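Local coordinates for Lmo1076 protein (Listeria monocytogenes serovar 1/2a, PDB 3FI7) that hydrolyses peptidoglycan as the N-acetylglucosaminidase (family GH73) autolysin Auto, a virulence-associated enzyme regulated by autoinhibition, represented here by its catalytic domain, at residues K47-P52 / W142-K147; M92-Y97 / A108-Y113. All blocks are in the same frame, centred on the assembly; numbering follows the deposited sequence.

Contact 1: K47-P52 / W142-K147; sequences KYNLYP and WRENAK
Three direct hydrogen bonds join Asn49 and Tyr51 to the 142-147 loop. The Arg143 N to Asn49 O bond, 3.0 Å, runs fairly straight at 162°. Beside it the Asn49 side chain reaches Glu144, ND2 to OE2 2.8 Å, with amide and carboxylate planes only 14° apart but offset from one another, and the bond is bent and weak; Glu144 OE1 forms a salt bridge with Arg128. Tyr51 OH donates to Ala146 O, 2.7 Å, coming in above the carbonyl plane although that oxygen lies in the plane of the tyrosine ring.

CH-pi and apolar contacts accompany these bonds. With CG anti to the backbone N (chi1 -156°) and an extended chain, Arg143 crosses one face of Tyr51, its CG 4.1 Å from the ring centroid in a CH-pi contact. Ala146 CB meets the phenol at CE2, and Leu50 CD2 approaches Trp142 CD1 at 4.1 Å.

One water bridges Leu50 O and Arg143 NH1, while NH2 bonds Asp183 O, so both terminal nitrogens are engaged.

Helix 29-47 ends in a Schellman motif, with Asn49, at positive phi, as its C-prime residue; Tyr51 then occupies the N-cap position of helix 52-63 in this glucosaminidase domain of the lysozyme clan.

Contact 2: M92-Y97 / A108-Y113; sequences MKTWEY and ANFAKY
With chi1 at 75°, Met92 holds CG between its own backbone N and carbonyl carbon and lays that methylene against the Phe110 ring. Phe110 has CG beside its backbone N (chi1 -69°), a turn that carries the ring across to residues 92 and 94 of the other strand. The two side chains meet at 4.0 Å, Met92 CG to Phe110 CE1. It is the inner part of the methionine chain that touches the ring.

Thr94 comes to the same ring from further along its strand. Its CB lies at the ring edge, close to the ring plane, 3.9 Å from Phe110 CZ, and Met92 O also lies in that plane, near CE1. The threonine methyl turns instead to the alanine, Thr94 CG2 to Ala108 CB being 3.9 Å. CB and the methyl of one threonine thus meet two different partners.

Beneath these side chains, Met92 and Ala108 form an antiparallel hydrogen-bonded pair. Met92 N reaches Ala108 O at 3.1 Å, and Ala108 N returns to Met92 O at 3.0 Å. Thr94 with Ile106 and Phe110 with Val90 continue the pairing of the hairpin. Leu70, from a loop, touches both Met92 and Phe110 and extends the apolar patch.

Chemically, the work is divided: reciprocal N-H...O hydrogen bonds satisfy the backbone N and O of Met92 and Ala108 and fix the register of the two strands, while Phe110 against Met92 CG and Thr94 CB, and the methyl of Thr94 against Ala108 CB, add dispersion contacts that are much less directional.

Overall arrangement
Both contacts belong to the same glucosaminidase domain, yet they illustrate two ways of joining parts of a chain. Contact 1 brings together loops 90 residues apart in sequence, one between helices 29-47 and 52-63, the other between helices 116-129 and 149-156. Contact 2 is local, pairing the strands of the 89-98/104-111 hairpin, which lies within the span of chain that contact 1 closes. Their centres are 29 Å apart and their nearest atoms about 12 Å, so they do not touch. Helix 116-129 is touched from both: Leu50 of contact 1 packs on Ala124 and Leu127, and Tyr113, at the end of segment 108-113, on Glu118 and Ser119.

Contact 1: K47-P52 / W142-K147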
loop_
_atom_site.group_PDB
_atom_site.type_symbol
_atom_site.label_atom_id
_atom_site.label_comp_id
_atom_site.label_asym_id
_atom_site.label_seq_id
_atom_site.Cartn_x
_atom_site.Cartn_y
_atom_site.Cartn_z
ATOM N N LYS A 47 12.812 4.869 -7.563
ATOM C CA LYS A 47 13.788 5.663 -6.826
ATOM C C LYS A 47 14.397 4.907 -5.631
ATOM O O LYS A 47 15.577 5.059 -5.337
ATOM C CB LYS A 47 13.135 6.964 -6.366
ATOM C CG LYS A 47 13.976 7.814 -5.448
ATOM C CD LYS A 47 13.221 9.082 -5.096
ATOM C CE LYS A 47 13.941 9.886 -4.037
ATOM N NZ LYS A 47 13.142 11.092 -3.671
ATOM N N TYR A 48 13.595 4.087 -4.955
ATOM C CA TYR A 48 14.062 3.335 -3.790
ATOM C C TYR A 48 14.268 1.842 -4.063
ATOM O O TYR A 48 14.482 1.067 -3.131
ATOM C CB TYR A 48 13.093 3.510 -2.617
ATOM C CG TYR A 48 13.025 4.924 -2.094
ATOM C CD1 TYR A 48 13.873 5.352 -1.081
ATOM C CD2 TYR A 48 12.120 5.832 -2.619
ATOM C CE1 TYR A 48 13.816 6.645 -0.603
ATOM C CE2 TYR A 48 12.058 7.127 -2.151
ATOM C CZ TYR A 48 12.907 7.530 -1.142
ATOM O OH TYR A 48 12.843 8.824 -0.671
ATOM N N ASN A 49 14.203 1.452 -5.336
ATOM C CA ASN A 49 14.344 0.050 -5.766
ATOM C C ASN A 49 13.531 -0.983 -4.957
ATOM O O ASN A 49 14.086 -1.912 -4.373
ATOM C CB ASN A 49 15.824 -0.357 -5.861
ATOM C CG ASN A 49 16.046 -1.534 -6.811
ATOM O OD1 ASN A 49 15.334 -1.684 -7.807
ATOM N ND2 ASN A 49 17.029 -2.376 -6.501
ATOM N N LEU A 50 12.212 -0.807 -4.941
ATOM C CA LEU A 50 11.288 -1.716 -4.268
ATOM C C LEU A 50 10.243 -2.208 -5.273
ATOM O O LEU A 50 10.190 -1.710 -6.398
ATOM C CB LEU A 50 10.583 -0.979 -3.135
ATOM C CG LEU A 50 11.458 -0.242 -2.119
ATOM C CD1 LEU A 50 10.587 0.549 -1.151
ATOM C CD2 LEU A 50 12.325 -1.228 -1.366
ATOM N N TYR A 51 9.413 -3.175 -4.882
ATOM C CA TYR A 51 8.292 -3.601 -5.741
ATOM C C TYR A 51 7.070 -2.698 -5.572
ATOM O O TYR A 51 6.513 -2.598 -4.474
ATOM C CB TYR A 51 7.860 -5.043 -5.439
ATOM C CG TYR A 51 8.771 -6.119 -5.973
ATOM C CD1 TYR A 51 8.691 -6.524 -7.296
ATOM C CD2 TYR A 51 9.706 -6.749 -5.143
ATOM C CE1 TYR A 51 9.522 -7.520 -7.793
ATOM C CE2 TYR A 51 10.540 -7.741 -5.625
ATOM C CZ TYR A 51 10.448 -8.121 -6.957
ATOM O OH TYR A 51 11.271 -9.110 -7.454
ATOM N N PRO A 52 6.632 -2.054 -6.663
ATOM C CA PRO A 52 5.400 -1.256 -6.645
ATOM C C PRO A 52 4.187 -2.116 -6.277
ATOM O O PRO A 52 3.249 -1.644 -5.627
ATOM C CB PRO A 52 5.258 -0.781 -8.099
ATOM C CG PRO A 52 6.590 -0.913 -8.694
ATOM C CD PRO A 52 7.304 -2.021 -7.972
ATOM N N TRP A 142 13.984 -5.621 -0.511
ATOM C CA TRP A 142 14.666 -4.817 -1.516
ATOM C C TRP A 142 14.670 -5.592 -2.818
ATOM O O TRP A 142 14.889 -6.802 -2.837
ATOM C CB TRP A 142 16.107 -4.470 -1.112
ATOM C CG TRP A 142 16.227 -3.702 0.160
ATOM C CD1 TRP A 142 15.229 -3.034 0.821
ATOM C CD2 TRP A 142 17.424 -3.491 0.920
ATOM N NE1 TRP A 142 15.732 -2.436 1.954
ATOM C CE2 TRP A 142 17.075 -2.700 2.039
ATOM C CE3 TRP A 142 18.755 -3.900 0.768
ATOM C CZ2 TRP A 142 18.013 -2.310 3.001
ATOM C CZ3 TRP A 142 19.688 -3.512 1.724
ATOM C CH2 TRP A 142 19.310 -2.726 2.829
ATOM N N ARG A 143 14.439 -4.891 -3.914
ATOM C CA ARG A 143 14.298 -5.560 -5.189
ATOM C C ARG A 143 15.578 -6.280 -5.628
ATOM O O ARG A 143 15.504 -7.324 -6.276
ATOM C CB ARG A 143 13.804 -4.579 -6.252
ATOM C CG ARG A 143 13.111 -5.280 -7.373
ATOM C CD ARG A 143 12.259 -4.360 -8.205
ATOM N NE ARG A 143 11.738 -5.112 -9.340
ATOM C CZ ARG A 143 10.880 -4.630 -10.224
ATOM N NH1 ARG A 143 10.437 -3.381 -10.107
ATOM N NH2 ARG A 143 10.462 -5.401 -11.213
ATOM N N GLU A 144 16.744 -5.746 -5.264
ATOM C CA GLU A 144 18.004 -6.411 -5.607
ATOM C C GLU A 144 18.245 -7.703 -4.814
ATOM O O GLU A 144 19.160 -8.452 -5.133
ATOM C CB GLU A 144 19.218 -5.468 -5.501
ATOM C CG GLU A 144 19.616 -5.053 -4.075
ATOM C CD GLU A 144 18.841 -3.838 -3.566
ATOM O OE1 GLU A 144 19.354 -3.153 -2.657
ATOM O OE2 GLU A 144 17.722 -3.564 -4.067
ATOM N N ASN A 145 17.424 -7.970 -3.799
ATOM C CA ASN A 145 17.540 -9.219 -3.037
ATOM C C ASN A 145 16.338 -10.150 -3.183
ATOM O O ASN A 145 16.361 -11.274 -2.691
ATOM C CB ASN A 145 17.726 -8.937 -1.545
ATOM C CG ASN A 145 19.012 -8.203 -1.239
ATOM O OD1 ASN A 145 20.023 -8.384 -1.912
ATOM N ND2 ASN A 145 18.978 -7.368 -0.206
ATOM N N ALA A 146 15.271 -9.678 -3.816
ATOM C CA ALA A 146 14.054 -10.480 -3.905
ATOM C C ALA A 146 13.777 -10.875 -5.349
ATOM O O ALA A 146 13.445 -10.026 -6.170
ATOM C CB ALA A 146 12.870 -9.720 -3.314
ATOM N N LYS A 147 13.921 -12.160 -5.663
ATOM C CA LYS A 147 13.741 -12.617 -7.041
ATOM C C LYS A 147 12.336 -12.296 -7.547
ATOM O O LYS A 147 12.162 -11.808 -8.660
ATOM C CB LYS A 147 14.029 -14.115 -7.167
ATOM C CG LYS A 147 15.503 -14.464 -7.070
ATOM C CD LYS A 147 15.732 -15.968 -7.109
ATOM C CE LYS A 147 17.213 -16.303 -6.967
ATOM N NZ LYS A 147 17.466 -17.773 -7.015
HETATM O O HOH W 1 10.811 -0.838 -8.956
#

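Contact 2: M92-Y97 / A108-Y113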
loop_
_atom_site.group_PDB
_atom_site.type_symbol
_atom_site.label_atom_id
_atom_site.label_comp_id
_atom_site.label_asym_id
_atom_site.label_seq_id
_atom_site.Cartn_x
_atom_site.Cartn_y
_atom_site.Cartn_z
ATOM N N MET A 92 -5.900 11.150 17.368
ATOM C CA MET A 92 -7.124 10.363 17.454
ATOM C C MET A 92 -6.954 9.129 18.326
ATOM O O MET A 92 -5.834 8.697 18.603
ATOM C CB MET A 92 -7.703 10.025 16.069
ATOM C CG MET A 92 -6.988 8.948 15.272
ATOM S SD MET A 92 -7.934 8.472 13.788
ATOM C CE MET A 92 -9.374 7.697 14.517
ATOM N N LYS A 93 -8.079 8.597 18.789
ATOM C CA LYS A 93 -8.070 7.418 19.627
ATOM C C LYS A 93 -7.552 6.244 18.808
ATOM O O LYS A 93 -7.793 6.164 17.604
ATOM C CB LYS A 93 -9.484 7.116 20.135
ATOM C CG LYS A 93 -9.979 8.028 21.241
ATOM C CD LYS A 93 -9.583 7.504 22.609
ATOM C CE LYS A 93 -10.378 8.179 23.720
ATOM N NZ LYS A 93 -10.051 7.609 25.061
ATOM N N THR A 94 -6.841 5.339 19.467
ATOM C CA THR A 94 -6.358 4.133 18.824
ATOM C C THR A 94 -6.335 3.004 19.854
ATOM O O THR A 94 -6.265 3.260 21.059
ATOM C CB THR A 94 -4.951 4.357 18.203
ATOM O OG1 THR A 94 -4.558 3.201 17.456
ATOM C CG2 THR A 94 -3.915 4.627 19.282
ATOM N N TRP A 95 -6.420 1.762 19.388
ATOM C CA TRP A 95 -6.339 0.609 20.286
ATOM C C TRP A 95 -4.899 0.205 20.619
ATOM O O TRP A 95 -4.036 0.183 19.749
ATOM C CB TRP A 95 -7.061 -0.592 19.678
ATOM C CG TRP A 95 -8.549 -0.487 19.700
ATOM C CD1 TRP A 95 -9.371 -0.218 18.640
ATOM C CD2 TRP A 95 -9.400 -0.663 20.837
ATOM N NE1 TRP A 95 -10.683 -0.212 19.051
ATOM C CE2 TRP A 95 -10.728 -0.484 20.395
ATOM C CE3 TRP A 95 -9.168 -0.951 22.187
ATOM C CZ2 TRP A 95 -11.821 -0.583 21.256
ATOM C CZ3 TRP A 95 -10.251 -1.046 23.041
ATOM C CH2 TRP A 95 -11.564 -0.863 22.570
ATOM N N GLU A 96 -4.658 -0.123 21.882
ATOM C CA GLU A 96 -3.376 -0.661 22.318
ATOM C C GLU A 96 -3.644 -1.897 23.158
ATOM O O GLU A 96 -4.725 -2.041 23.720
ATOM C CB GLU A 96 -2.603 0.362 23.153
ATOM C CG GLU A 96 -2.393 1.711 22.482
ATOM C CD GLU A 96 -1.362 1.669 21.369
ATOM O OE1 GLU A 96 -0.865 0.565 21.051
ATOM O OE2 GLU A 96 -1.049 2.745 20.810
ATOM N N TYR A 97 -2.672 -2.796 23.242
ATOM C CA TYR A 97 -2.828 -3.970 24.093
ATOM C C TYR A 97 -1.644 -4.151 25.031
ATOM O O TYR A 97 -0.504 -3.862 24.676
ATOM C CB TYR A 97 -3.034 -5.250 23.269
ATOM C CG TYR A 97 -3.228 -6.470 24.146
ATOM C CD1 TYR A 97 -2.145 -7.255 24.535
ATOM C CD2 TYR A 97 -4.489 -6.819 24.611
ATOM C CE1 TYR A 97 -2.317 -8.358 25.354
ATOM C CE2 TYR A 97 -4.672 -7.918 25.432
ATOM C CZ TYR A 97 -3.582 -8.685 25.800
ATOM O OH TYR A 97 -3.764 -9.779 26.616
ATOM N N ALA A 108 -3.392 9.148 20.353
ATOM C CA ALA A 108 -2.041 9.197 19.818
ATOM C C ALA A 108 -1.956 10.262 18.735
ATOM O O ALA A 108 -2.974 10.703 18.203
ATOM C CB ALA A 108 -1.621 7.826 19.279
ATOM N N ASN A 109 -0.738 10.690 18.433
ATOM C CA ASN A 109 -0.514 11.622 17.343
ATOM C C ASN A 109 -0.079 10.866 16.106
ATOM O O ASN A 109 0.839 10.048 16.154
ATOM C CB ASN A 109 0.540 12.661 17.714
ATOM C CG ASN A 109 0.085 13.574 18.832
ATOM O OD1 ASN A 109 -1.029 14.094 18.809
ATOM N ND2 ASN A 109 0.948 13.774 19.821
ATOM N N PHE A 110 -0.748 11.141 14.996
ATOM C CA PHE A 110 -0.425 10.481 13.748
ATOM C C PHE A 110 0.029 11.513 12.743
ATOM O O PHE A 110 -0.455 12.651 12.751
ATOM C CB PHE A 110 -1.643 9.732 13.221
ATOM C CG PHE A 110 -2.022 8.538 14.045
ATOM C CD1 PHE A 110 -2.911 8.666 15.108
ATOM C CD2 PHE A 110 -1.495 7.281 13.755
ATOM C CE1 PHE A 110 -3.276 7.552 15.869
ATOM C CE2 PHE A 110 -1.856 6.160 14.504
ATOM C CZ PHE A 110 -2.748 6.297 15.568
ATOM N N ALA A 111 0.962 11.119 11.880
ATOM C CA ALA A 111 1.469 12.033 10.862
ATOM C C ALA A 111 0.317 12.521 9.997
ATOM O O ALA A 111 -0.644 11.780 9.746
ATOM C CB ALA A 111 2.538 11.350 10.006
ATOM N N LYS A 112 0.415 13.772 9.561
ATOM C CA LYS A 112 -0.555 14.377 8.657
ATOM C C LYS A 112 0.206 14.822 7.415
ATOM O O LYS A 112 1.120 15.640 7.511
ATOM C CB LYS A 112 -1.207 15.583 9.331
ATOM C CG LYS A 112 -2.335 16.251 8.551
ATOM C CD LYS A 112 -2.687 17.594 9.202
ATOM C CE LYS A 112 -4.171 17.923 9.092
ATOM N NZ LYS A 112 -4.606 18.115 7.681
ATOM N N TYR A 113 -0.164 14.281 6.259
ATOM C CA TYR A 113 0.570 14.532 5.019
ATOM C C TYR A 113 -0.204 15.452 4.087
ATOM O O TYR A 113 -1.430 15.529 4.171
ATOM C CB TYR A 113 0.837 13.213 4.272
ATOM C CG TYR A 113 1.584 12.169 5.064
ATOM C CD1 TYR A 113 2.973 12.160 5.110
ATOM C CD2 TYR A 113 0.904 11.184 5.752
ATOM C CE1 TYR A 113 3.660 11.196 5.834
ATOM C CE2 TYR A 113 1.576 10.225 6.480
ATOM C CZ TYR A 113 2.952 10.230 6.515
ATOM O OH TYR A 113 3.611 9.258 7.237
#